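Long-range contact in porin B (Pseudomonas putida, PDB 4GEY), which forms a beta-barrel channel in the outer membrane that probably lets glucose and related sugars through to the periplasm: residues Asp359-Gln371 and Asn379-Asn391. The protein carries 2 engineered substitutions. Sequence-based numbering, arbitrary orientation.
With DMU (decyl-beta-D-maltopyranoside), chain L.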
ATOM      1  N   ASP A 359     -11.379 -19.119  -6.244  1.00 38.81           N
ATOM      2  CA  ASP A 359     -12.621 -19.879  -6.271  1.00 38.07           C
ATOM      3  C   ASP A 359     -12.690 -21.018  -5.235  1.00 44.68           C
ATOM      4  O   ASP A 359     -13.763 -21.340  -4.723  1.00 42.37           O
ATOM      5  CB  ASP A 359     -12.858 -20.423  -7.677  1.00 34.56           C
ATOM      6  CG  ASP A 359     -14.300 -20.788  -7.913  1.00 57.06           C
ATOM      7  OD1 ASP A 359     -15.184 -19.981  -7.543  1.00 63.88           O
ATOM      8  OD2 ASP A 359     -14.554 -21.886  -8.453  1.00 68.77           O
ATOM      9  N   ASP A 360     -11.555 -21.627  -4.922  1.00 29.73           N
ATOM     10  CA  ASP A 360     -11.561 -22.721  -3.970  1.00 38.35           C
ATOM     11  C   ASP A 360     -11.930 -22.203  -2.578  1.00 42.09           C
ATOM     12  O   ASP A 360     -12.491 -22.938  -1.758  1.00 47.29           O
ATOM     13  CB  ASP A 360     -10.209 -23.452  -3.950  1.00 35.20           C
ATOM     14  CG  ASP A 360      -9.872 -24.095  -5.285  1.00 36.15           C
ATOM     15  OD1 ASP A 360     -10.796 -24.635  -5.929  1.00 33.79           O
ATOM     16  OD2 ASP A 360      -8.687 -24.051  -5.693  1.00 35.77           O
ATOM     17  N   VAL A 361     -11.621 -20.939  -2.310  1.00 33.62           N
ATOM     18  CA  VAL A 361     -11.989 -20.345  -1.034  1.00 38.66           C
ATOM     19  C   VAL A 361     -13.507 -20.329  -0.923  1.00 36.62           C
ATOM     20  O   VAL A 361     -14.070 -20.644   0.117  1.00 28.73           O
ATOM     21  CB  VAL A 361     -11.451 -18.917  -0.906  1.00 41.88           C
ATOM     22  CG1 VAL A 361     -12.033 -18.213   0.356  1.00 31.29           C
ATOM     23  CG2 VAL A 361      -9.941 -18.939  -0.901  1.00 35.43           C
ATOM     24  N   LYS A 362     -14.158 -19.976  -2.023  1.00 36.64           N
ATOM     25  CA  LYS A 362     -15.606 -19.957  -2.086  1.00 36.90           C
ATOM     26  C   LYS A 362     -16.157 -21.378  -2.027  1.00 37.89           C
ATOM     27  O   LYS A 362     -17.123 -21.629  -1.303  1.00 39.62           O
ATOM     28  CB  LYS A 362     -16.070 -19.231  -3.348  1.00 39.81           C
ATOM     29  CG  LYS A 362     -17.567 -19.302  -3.606  1.00 47.67           C
ATOM     30  CD  LYS A 362     -17.843 -19.607  -5.078  1.00 52.20           C
ATOM     31  CE  LYS A 362     -19.224 -20.228  -5.283  1.00 55.44           C
ATOM     32  NZ  LYS A 362     -19.346 -20.900  -6.616  1.00 54.72           N
ATOM     33  N   LYS A 363     -15.537 -22.302  -2.769  1.00 30.53           N
ATOM     34  CA  LYS A 363     -15.979 -23.702  -2.798  1.00 31.89           C
ATOM     35  C   LYS A 363     -15.941 -24.311  -1.405  1.00 40.02           C
ATOM     36  O   LYS A 363     -16.858 -25.044  -1.005  1.00 34.89           O
ATOM     37  CB  LYS A 363     -15.133 -24.551  -3.755  1.00 36.65           C
ATOM     38  CG  LYS A 363     -15.604 -24.556  -5.214  1.00 33.03           C
ATOM     39  N   ARG A 364     -14.879 -23.994  -0.667  1.00 41.67           N
ATOM     40  CA  ARG A 364     -14.731 -24.464   0.700  1.00 39.63           C
ATOM     41  C   ARG A 364     -15.874 -23.947   1.566  1.00 45.49           C
ATOM     42  O   ARG A 364     -16.393 -24.664   2.440  1.00 42.34           O
ATOM     43  CB  ARG A 364     -13.395 -24.013   1.287  1.00 35.40           C
ATOM     44  CG  ARG A 364     -13.234 -24.419   2.739  1.00 36.61           C
ATOM     45  CD  ARG A 364     -11.831 -24.230   3.282  1.00 33.81           C
ATOM     46  NE  ARG A 364     -11.827 -24.493   4.720  1.00 37.03           N
ATOM     47  CZ  ARG A 364     -12.202 -23.603   5.640  1.00 39.60           C
ATOM     48  NH1 ARG A 364     -12.581 -22.385   5.277  1.00 30.66           N
ATOM     49  NH2 ARG A 364     -12.192 -23.927   6.925  1.00 38.48           N
ATOM     50  N   ALA A 365     -16.258 -22.695   1.326  1.00 38.65           N
ATOM     51  CA  ALA A 365     -17.313 -22.080   2.105  1.00 38.50           C
ATOM     52  C   ALA A 365     -18.654 -22.758   1.829  1.00 44.64           C
ATOM     53  O   ALA A 365     -19.443 -23.000   2.748  1.00 42.03           O
ATOM     54  CB  ALA A 365     -17.397 -20.599   1.801  1.00 29.32           C
ATOM     55  N   GLU A 366     -18.905 -23.053   0.556  1.00 45.61           N
ATOM     56  CA  GLU A 366     -20.154 -23.685   0.158  1.00 42.37           C
ATOM     57  C   GLU A 366     -20.275 -25.025   0.868  1.00 42.73           C
ATOM     58  O   GLU A 366     -21.347 -25.406   1.345  1.00 42.10           O
ATOM     59  CB  GLU A 366     -20.204 -23.856  -1.355  1.00 32.91           C
ATOM     60  CG  GLU A 366     -20.921 -22.740  -2.078  1.00 40.14           C
ATOM     61  CD  GLU A 366     -20.681 -22.765  -3.572  1.00 53.09           C
ATOM     62  OE1 GLU A 366     -19.707 -23.416  -4.013  1.00 53.02           O
ATOM     63  OE2 GLU A 366     -21.460 -22.123  -4.309  1.00 63.91           O
ATOM     64  N   LEU A 367     -19.144 -25.713   0.959  1.00 45.43           N
ATOM     65  CA  LEU A 367     -19.038 -26.964   1.688  1.00 37.80           C
ATOM     66  C   LEU A 367     -19.361 -26.817   3.171  1.00 40.84           C
ATOM     67  O   LEU A 367     -20.121 -27.619   3.721  1.00 47.76           O
ATOM     68  CB  LEU A 367     -17.633 -27.520   1.528  1.00 41.14           C
ATOM     69  CG  LEU A 367     -17.526 -28.880   0.851  1.00 47.59           C
ATOM     70  CD1 LEU A 367     -18.577 -29.007  -0.245  1.00 37.70           C
ATOM     71  CD2 LEU A 367     -16.119 -29.020   0.290  1.00 41.84           C
ATOM     72  N   LEU A 368     -18.764 -25.811   3.813  1.00 42.03           N
ATOM     73  CA  LEU A 368     -19.035 -25.494   5.218  1.00 34.47           C
ATOM     74  C   LEU A 368     -20.534 -25.332   5.470  1.00 40.56           C
ATOM     75  O   LEU A 368     -21.086 -25.904   6.420  1.00 35.98           O
ATOM     76  CB  LEU A 368     -18.316 -24.204   5.620  1.00 41.48           C
ATOM     77  CG  LEU A 368     -17.007 -24.198   6.422  1.00 37.28           C
ATOM     78  CD1 LEU A 368     -16.343 -25.547   6.438  1.00 34.29           C
ATOM     79  CD2 LEU A 368     -16.053 -23.140   5.875  1.00 34.33           C
ATOM     80  N   ASN A 369     -21.187 -24.562   4.604  1.00 34.02           N
ATOM     81  CA  ASN A 369     -22.609 -24.277   4.764  1.00 44.21           C
ATOM     82  C   ASN A 369     -23.439 -25.531   4.563  1.00 52.44           C
ATOM     83  O   ASN A 369     -24.438 -25.751   5.251  1.00 56.45           O
ATOM     84  CB  ASN A 369     -23.064 -23.197   3.795  1.00 38.54           C
ATOM     85  CG  ASN A 369     -22.438 -21.838   4.090  1.00 42.52           C
ATOM     86  OD1 ASN A 369     -22.136 -21.517   5.238  1.00 31.72           O
ATOM     87  ND2 ASN A 369     -22.248 -21.032   3.046  1.00 39.04           N
ATOM     88  N   ALA A 370     -23.000 -26.353   3.616  1.00 49.86           N
ATOM     89  CA  ALA A 370     -23.640 -27.620   3.311  1.00 43.33           C
ATOM     90  C   ALA A 370     -23.557 -28.572   4.498  1.00 44.05           C
ATOM     91  O   ALA A 370     -24.512 -29.291   4.813  1.00 40.01           O
ATOM     92  CB  ALA A 370     -22.985 -28.234   2.105  1.00 38.09           C
ATOM     93  N   GLN A 371     -22.412 -28.564   5.167  1.00 45.73           N
ATOM     94  CA  GLN A 371     -22.199 -29.478   6.270  1.00 39.71           C
ATOM     95  C   GLN A 371     -22.765 -28.972   7.584  1.00 39.60           C
ATOM     96  O   GLN A 371     -23.095 -29.760   8.450  1.00 40.82           O
ATOM     97  CB  GLN A 371     -20.719 -29.824   6.389  1.00 59.31           C
ATOM     98  CG  GLN A 371     -20.135 -30.402   5.097  1.00 65.55           C
ATOM     99  CD  GLN A 371     -20.906 -31.616   4.552  1.00 69.98           C
ATOM    100  OE1 GLN A 371     -21.496 -31.568   3.466  1.00 74.76           O
ATOM    101  NE2 GLN A 371     -20.884 -32.707   5.296  1.00 62.74           N
ATOM    102  N   ASN A 379     -28.172 -15.799   8.668  1.00 30.98           N
ATOM    103  CA  ASN A 379     -27.871 -16.559   9.865  1.00 31.62           C
ATOM    104  C   ASN A 379     -26.390 -16.410  10.201  1.00 34.86           C
ATOM    105  O   ASN A 379     -25.535 -16.696   9.363  1.00 32.76           O
ATOM    106  CB  ASN A 379     -28.243 -18.015   9.662  1.00 32.66           C
ATOM    107  CG  ASN A 379     -28.256 -18.800  10.949  1.00 45.03           C
ATOM    108  OD1 ASN A 379     -27.293 -18.792  11.712  1.00 42.85           O
ATOM    109  ND2 ASN A 379     -29.360 -19.489  11.202  1.00 51.26           N
ATOM    110  N   PRO A 380     -26.081 -15.931  11.422  1.00 35.56           N
ATOM    111  CA  PRO A 380     -24.709 -15.687  11.888  1.00 37.24           C
ATOM    112  C   PRO A 380     -23.740 -16.841  11.632  1.00 39.15           C
ATOM    113  O   PRO A 380     -22.565 -16.596  11.388  1.00 41.99           O
ATOM    114  CB  PRO A 380     -24.892 -15.489  13.387  1.00 31.07           C
ATOM    115  CG  PRO A 380     -26.230 -14.861  13.488  1.00 31.31           C
ATOM    116  CD  PRO A 380     -27.070 -15.537  12.440  1.00 31.59           C
ATOM    117  N   GLY A 381     -24.230 -18.075  11.676  1.00 36.86           N
ATOM    118  CA  GLY A 381     -23.394 -19.230  11.424  1.00 37.03           C
ATOM    119  C   GLY A 381     -23.142 -19.499   9.952  1.00 40.90           C
ATOM    120  O   GLY A 381     -22.353 -20.383   9.613  1.00 43.21           O
ATOM    121  N   PHE A 382     -23.814 -18.757   9.075  1.00 31.09           N
ATOM    122  CA  PHE A 382     -23.624 -18.946   7.649  1.00 30.76           C
ATOM    123  C   PHE A 382     -22.319 -18.272   7.304  1.00 33.45           C
ATOM    124  O   PHE A 382     -21.983 -17.236   7.875  1.00 36.66           O
ATOM    125  CB  PHE A 382     -24.793 -18.351   6.852  1.00 30.61           C
ATOM    126  CG  PHE A 382     -24.660 -18.482   5.349  1.00 30.68           C
ATOM    127  CD1 PHE A 382     -25.133 -19.620   4.682  1.00 36.15           C
ATOM    128  CD2 PHE A 382     -24.093 -17.453   4.592  1.00 29.35           C
ATOM    129  CE1 PHE A 382     -25.022 -19.739   3.286  1.00 33.98           C
ATOM    130  CE2 PHE A 382     -23.977 -17.563   3.197  1.00 34.89           C
ATOM    131  CZ  PHE A 382     -24.435 -18.711   2.546  1.00 30.17           C
ATOM    132  N   VAL A 383     -21.581 -18.869   6.373  1.00 37.28           N
ATOM    133  CA  VAL A 383     -20.277 -18.367   5.966  1.00 33.97           C
ATOM    134  C   VAL A 383     -20.327 -17.792   4.553  1.00 32.24           C
ATOM    135  O   VAL A 383     -20.415 -18.533   3.581  1.00 42.07           O
ATOM    136  CB  VAL A 383     -19.234 -19.496   6.057  1.00 38.99           C
ATOM    137  CG1 VAL A 383     -17.866 -19.059   5.492  1.00 28.69           C
ATOM    138  CG2 VAL A 383     -19.135 -19.963   7.497  1.00 36.91           C
ATOM    139  N   PRO A 384     -20.277 -16.462   4.443  1.00 31.36           N
ATOM    140  CA  PRO A 384     -20.463 -15.743   3.174  1.00 32.52           C
ATOM    141  C   PRO A 384     -19.583 -16.239   2.045  1.00 31.83           C
ATOM    142  O   PRO A 384     -18.432 -16.598   2.274  1.00 38.01           O
ATOM    143  CB  PRO A 384     -20.107 -14.301   3.532  1.00 25.91           C
ATOM    144  CG  PRO A 384     -20.535 -14.189   4.983  1.00 31.29           C
ATOM    145  CD  PRO A 384     -20.184 -15.541   5.593  1.00 33.32           C
ATOM    146  N   LEU A 385     -20.153 -16.268   0.840  1.00 31.93           N
ATOM    147  CA  LEU A 385     -19.454 -16.702  -0.355  1.00 27.02           C
ATOM    148  C   LEU A 385     -18.718 -15.509  -0.929  1.00 32.59           C
ATOM    149  O   LEU A 385     -19.332 -14.540  -1.384  1.00 35.10           O
ATOM    150  CB  LEU A 385     -20.443 -17.267  -1.385  1.00 33.39           C
ATOM    151  CG  LEU A 385     -21.294 -18.499  -1.019  1.00 32.31           C
ATOM    152  CD1 LEU A 385     -21.827 -19.146  -2.272  1.00 29.66           C
ATOM    153  CD2 LEU A 385     -20.513 -19.521  -0.205  1.00 29.31           C
ATOM    154  N   GLN A 386     -17.395 -15.567  -0.887  1.00 32.59           N
ATOM    155  CA  GLN A 386     -16.591 -14.447  -1.348  1.00 30.98           C
ATOM    156  C   GLN A 386     -16.205 -14.596  -2.806  1.00 29.18           C
ATOM    157  O   GLN A 386     -15.573 -15.573  -3.191  1.00 33.41           O
ATOM    158  CB  GLN A 386     -15.356 -14.288  -0.480  1.00 29.04           C
ATOM    159  CG  GLN A 386     -15.686 -13.875   0.915  1.00 24.37           C
ATOM    160  CD  GLN A 386     -14.453 -13.630   1.739  1.00 34.66           C
ATOM    161  OE1 GLN A 386     -13.751 -14.569   2.118  1.00 34.14           O
ATOM    162  NE2 GLN A 386     -14.179 -12.362   2.027  1.00 36.52           N
ATOM    163  N   ARG A 387     -16.587 -13.607  -3.610  1.00 34.11           N
ATOM    164  CA  ARG A 387     -16.446 -13.688  -5.059  1.00 39.37           C
ATOM    165  C   ARG A 387     -15.560 -12.577  -5.644  1.00 24.32           C
ATOM    166  O   ARG A 387     -14.394 -12.811  -5.926  1.00 33.99           O
ATOM    167  CB  ARG A 387     -17.831 -13.759  -5.728  1.00 38.13           C
ATOM    168  CG  ARG A 387     -18.874 -14.484  -4.863  1.00 40.42           C
ATOM    169  CD  ARG A 387     -20.268 -14.525  -5.492  1.00 40.93           C
ATOM    170  NE  ARG A 387     -20.513 -15.775  -6.210  1.00 42.18           N
ATOM    171  CZ  ARG A 387     -21.417 -16.681  -5.854  1.00 45.03           C
ATOM    172  NH1 ARG A 387     -22.187 -16.486  -4.791  1.00 37.21           N
ATOM    173  NH2 ARG A 387     -21.554 -17.786  -6.575  1.00 53.82           N
ATOM    174  N   THR A 388     -16.092 -11.378  -5.838  1.00 40.32           N
ATOM    175  CA  THR A 388     -15.300 -10.307  -6.450  1.00 32.53           C
ATOM    176  C   THR A 388     -15.724  -8.951  -5.911  1.00 30.23           C
ATOM    177  O   THR A 388     -16.904  -8.615  -5.932  1.00 39.28           O
ATOM    178  CB  THR A 388     -15.449 -10.284  -7.982  1.00 35.66           C
ATOM    179  OG1 THR A 388     -15.278 -11.607  -8.513  1.00 36.98           O
ATOM    180  CG2 THR A 388     -14.424  -9.353  -8.600  1.00 28.79           C
ATOM    181  N   GLU A 389     -14.752  -8.188  -5.427  1.00 29.58           N
ATOM    182  CA  GLU A 389     -14.983  -6.875  -4.849  1.00 28.05           C
ATOM    183  C   GLU A 389     -14.468  -5.840  -5.831  1.00 30.99           C
ATOM    184  O   GLU A 389     -13.390  -6.007  -6.417  1.00 30.48           O
ATOM    185  CB  GLU A 389     -14.232  -6.749  -3.524  1.00 27.69           C
ATOM    186  CG  GLU A 389     -14.227  -5.357  -2.907  1.00 31.96           C
ATOM    187  CD  GLU A 389     -13.396  -5.272  -1.612  1.00 37.73           C
ATOM    188  OE1 GLU A 389     -12.654  -4.283  -1.442  1.00 39.66           O
ATOM    189  OE2 GLU A 389     -13.481  -6.186  -0.762  1.00 35.10           O
ATOM    190  N   TYR A 390     -15.243  -4.778  -6.027  1.00 22.82           N
ATOM    191  CA  TYR A 390     -14.797  -3.671  -6.862  1.00 23.78           C
ATOM    192  C   TYR A 390     -14.678  -2.408  -6.020  1.00 26.50           C
ATOM    193  O   TYR A 390     -15.457  -2.201  -5.085  1.00 27.02           O
ATOM    194  CB  TYR A 390     -15.750  -3.443  -8.042  1.00 25.78           C
ATOM    195  CG  TYR A 390     -15.741  -4.569  -9.053  1.00 28.97           C
ATOM    196  CD1 TYR A 390     -16.413  -5.759  -8.800  1.00 30.65           C
ATOM    197  CD2 TYR A 390     -15.069  -4.440 -10.263  1.00 27.48           C
ATOM    198  CE1 TYR A 390     -16.414  -6.793  -9.720  1.00 35.15           C
ATOM    199  CE2 TYR A 390     -15.067  -5.467 -11.192  1.00 32.54           C
ATOM    200  CZ  TYR A 390     -15.740  -6.642 -10.911  1.00 34.51           C
ATOM    201  OH  TYR A 390     -15.741  -7.673 -11.807  1.00 32.17           O
ATOM    202  N   ASN A 391     -13.693  -1.573  -6.343  1.00 22.92           N
ATOM    203  CA  ASN A 391     -13.543  -0.288  -5.672  1.00 23.78           C
ATOM    204  C   ASN A 391     -13.394   0.790  -6.710  1.00 31.88           C
ATOM    205  O   ASN A 391     -12.785   0.562  -7.763  1.00 37.79           O
ATOM    206  CB  ASN A 391     -12.305  -0.260  -4.775  1.00 21.97           C
ATOM    207  CG  ASN A 391     -12.465  -1.079  -3.506  1.00 30.02           C
ATOM    208  OD1 ASN A 391     -12.584  -0.529  -2.402  1.00 27.50           O
ATOM    209  ND2 ASN A 391     -12.439  -2.399  -3.650  1.00 29.38           N
TER
HETATM  210  C1  DMU L 511     -20.355  -9.825  -9.947  1.00 64.17           C
HETATM  211  C2  DMU L 511     -20.441 -11.157  -9.389  1.00 60.72           C
HETATM  212  C3  DMU L 511     -21.632 -12.016  -9.622  1.00 53.45           C
HETATM  213  C4  DMU L 511     -22.491 -11.606 -10.840  1.00 54.88           C
HETATM  214  O5  DMU L 511     -22.610 -10.067 -10.832  1.00 56.09           O
HETATM  215  C6  DMU L 511     -21.324  -9.430 -10.967  1.00 58.43           C
HETATM  216  O7  DMU L 511     -21.226 -13.391  -9.822  1.00 56.73           O
HETATM  217  O16 DMU L 511     -21.516  -8.010 -11.044  1.00 49.10           O
HETATM  218  C18 DMU L 511     -20.902  -7.296 -12.118  1.00 39.22           C
HETATM  219  C19 DMU L 511     -20.782  -5.754 -11.988  1.00 54.00           C
HETATM  220  C22 DMU L 511     -19.378  -5.087 -11.757  1.00 37.36           C
HETATM  221  C25 DMU L 511     -19.368  -3.562 -11.624  1.00 35.68           C
HETATM  222  C28 DMU L 511     -18.145  -2.837 -11.097  1.00 32.38           C
HETATM  223  C31 DMU L 511     -18.369  -1.464 -10.496  1.00 38.94           C
HETATM  224  C34 DMU L 511     -17.187  -0.556 -10.231  1.00 41.77           C
HETATM  225  C37 DMU L 511     -17.218   0.326  -9.021  1.00 31.49           C
HETATM  226  O49 DMU L 511     -18.975  -9.697 -10.495  1.00 69.34           O
HETATM  227  O55 DMU L 511     -20.088 -11.066  -7.961  1.00 67.57           O
HETATM  228  C57 DMU L 511     -23.720 -12.176 -10.873  1.00 54.27           C
HETATM  229  O61 DMU L 511     -24.759 -11.409 -11.378  1.00 53.26           O
HETATM  230  C5  DMU L 511     -22.067 -15.643  -9.708  1.00 49.83           C
HETATM  231  C7  DMU L 511     -23.435 -15.990  -9.930  1.00 61.34           C
HETATM  232  C8  DMU L 511     -24.275 -15.874  -8.732  1.00 62.68           C
HETATM  233  C9  DMU L 511     -24.282 -14.434  -8.146  1.00 53.31           C
HETATM  234  O1  DMU L 511     -22.895 -13.790  -8.287  1.00 58.57           O
HETATM  235  C10 DMU L 511     -21.783 -14.386  -8.999  1.00 54.94           C
HETATM  236  O2  DMU L 511     -25.595 -16.216  -9.039  1.00 61.84           O
HETATM  237  O3  DMU L 511     -21.363 -15.665 -10.997  1.00 42.86           O
HETATM  238  O4  DMU L 511     -23.464 -17.370 -10.407  1.00 63.41           O
HETATM  239  C11 DMU L 511     -24.622 -14.432  -6.871  1.00 44.26           C
HETATM  240  O6  DMU L 511     -24.679 -13.212  -6.222  1.00 35.76           O
HETATM  241  O   HOH W   1     -22.101 -22.641   7.726  1.00 33.18           O
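Asn-369 grips the backbone N and O of Val-383 with its carboxamide oxygen and nitrogen, fastening helix 359-372 to the segment that leads back into strand 388-399 of the porin barrel. The helix thus belongs to the connection between the neighbouring antiparallel strands 347-357 and 388-399. Val-383 N donates to Asn-369 OD1 at 2.9 Å, in the carbonyl plane and on a lone pair. Asn-369 ND2 returns a bond of 3.1 Å to Val-383 O, approaching it tilted from the carbonyl plane; both bonds are nearly straight. A water donates to Asn-369 OD1 and to Gly-381 O, giving the carboxamide oxygen a second partner. The same amide lies flat over one face of the Phe-382 ring, the planes 14° apart, with ND2 offset toward the rim. The Phe-382 ring reaches this amide because chi1 is 179°, with CG pointing opposite the backbone N. Losing the carboxamide to an alanine here is likely to leave both backbone groups of Val-383 without these partners and the Phe-382 face without its amide cover. Apolar contacts continue along the helix: Ala-365 CB meets Val-383 CG1 at 4.0 Å and Leu-385 CD2 at 3.9 Å, and the Leu-385 methyls also lie against Glu-366 CG. Among the charges, Lys-362 NZ forms a salt bridge with Glu-366 OE2, which probably eases its closeness to the like-charged Arg-387. The Arg-387 guanidinium turns one face to the maltoside detergent, whose C10 lies 3.4 Å from Arg-387 NE.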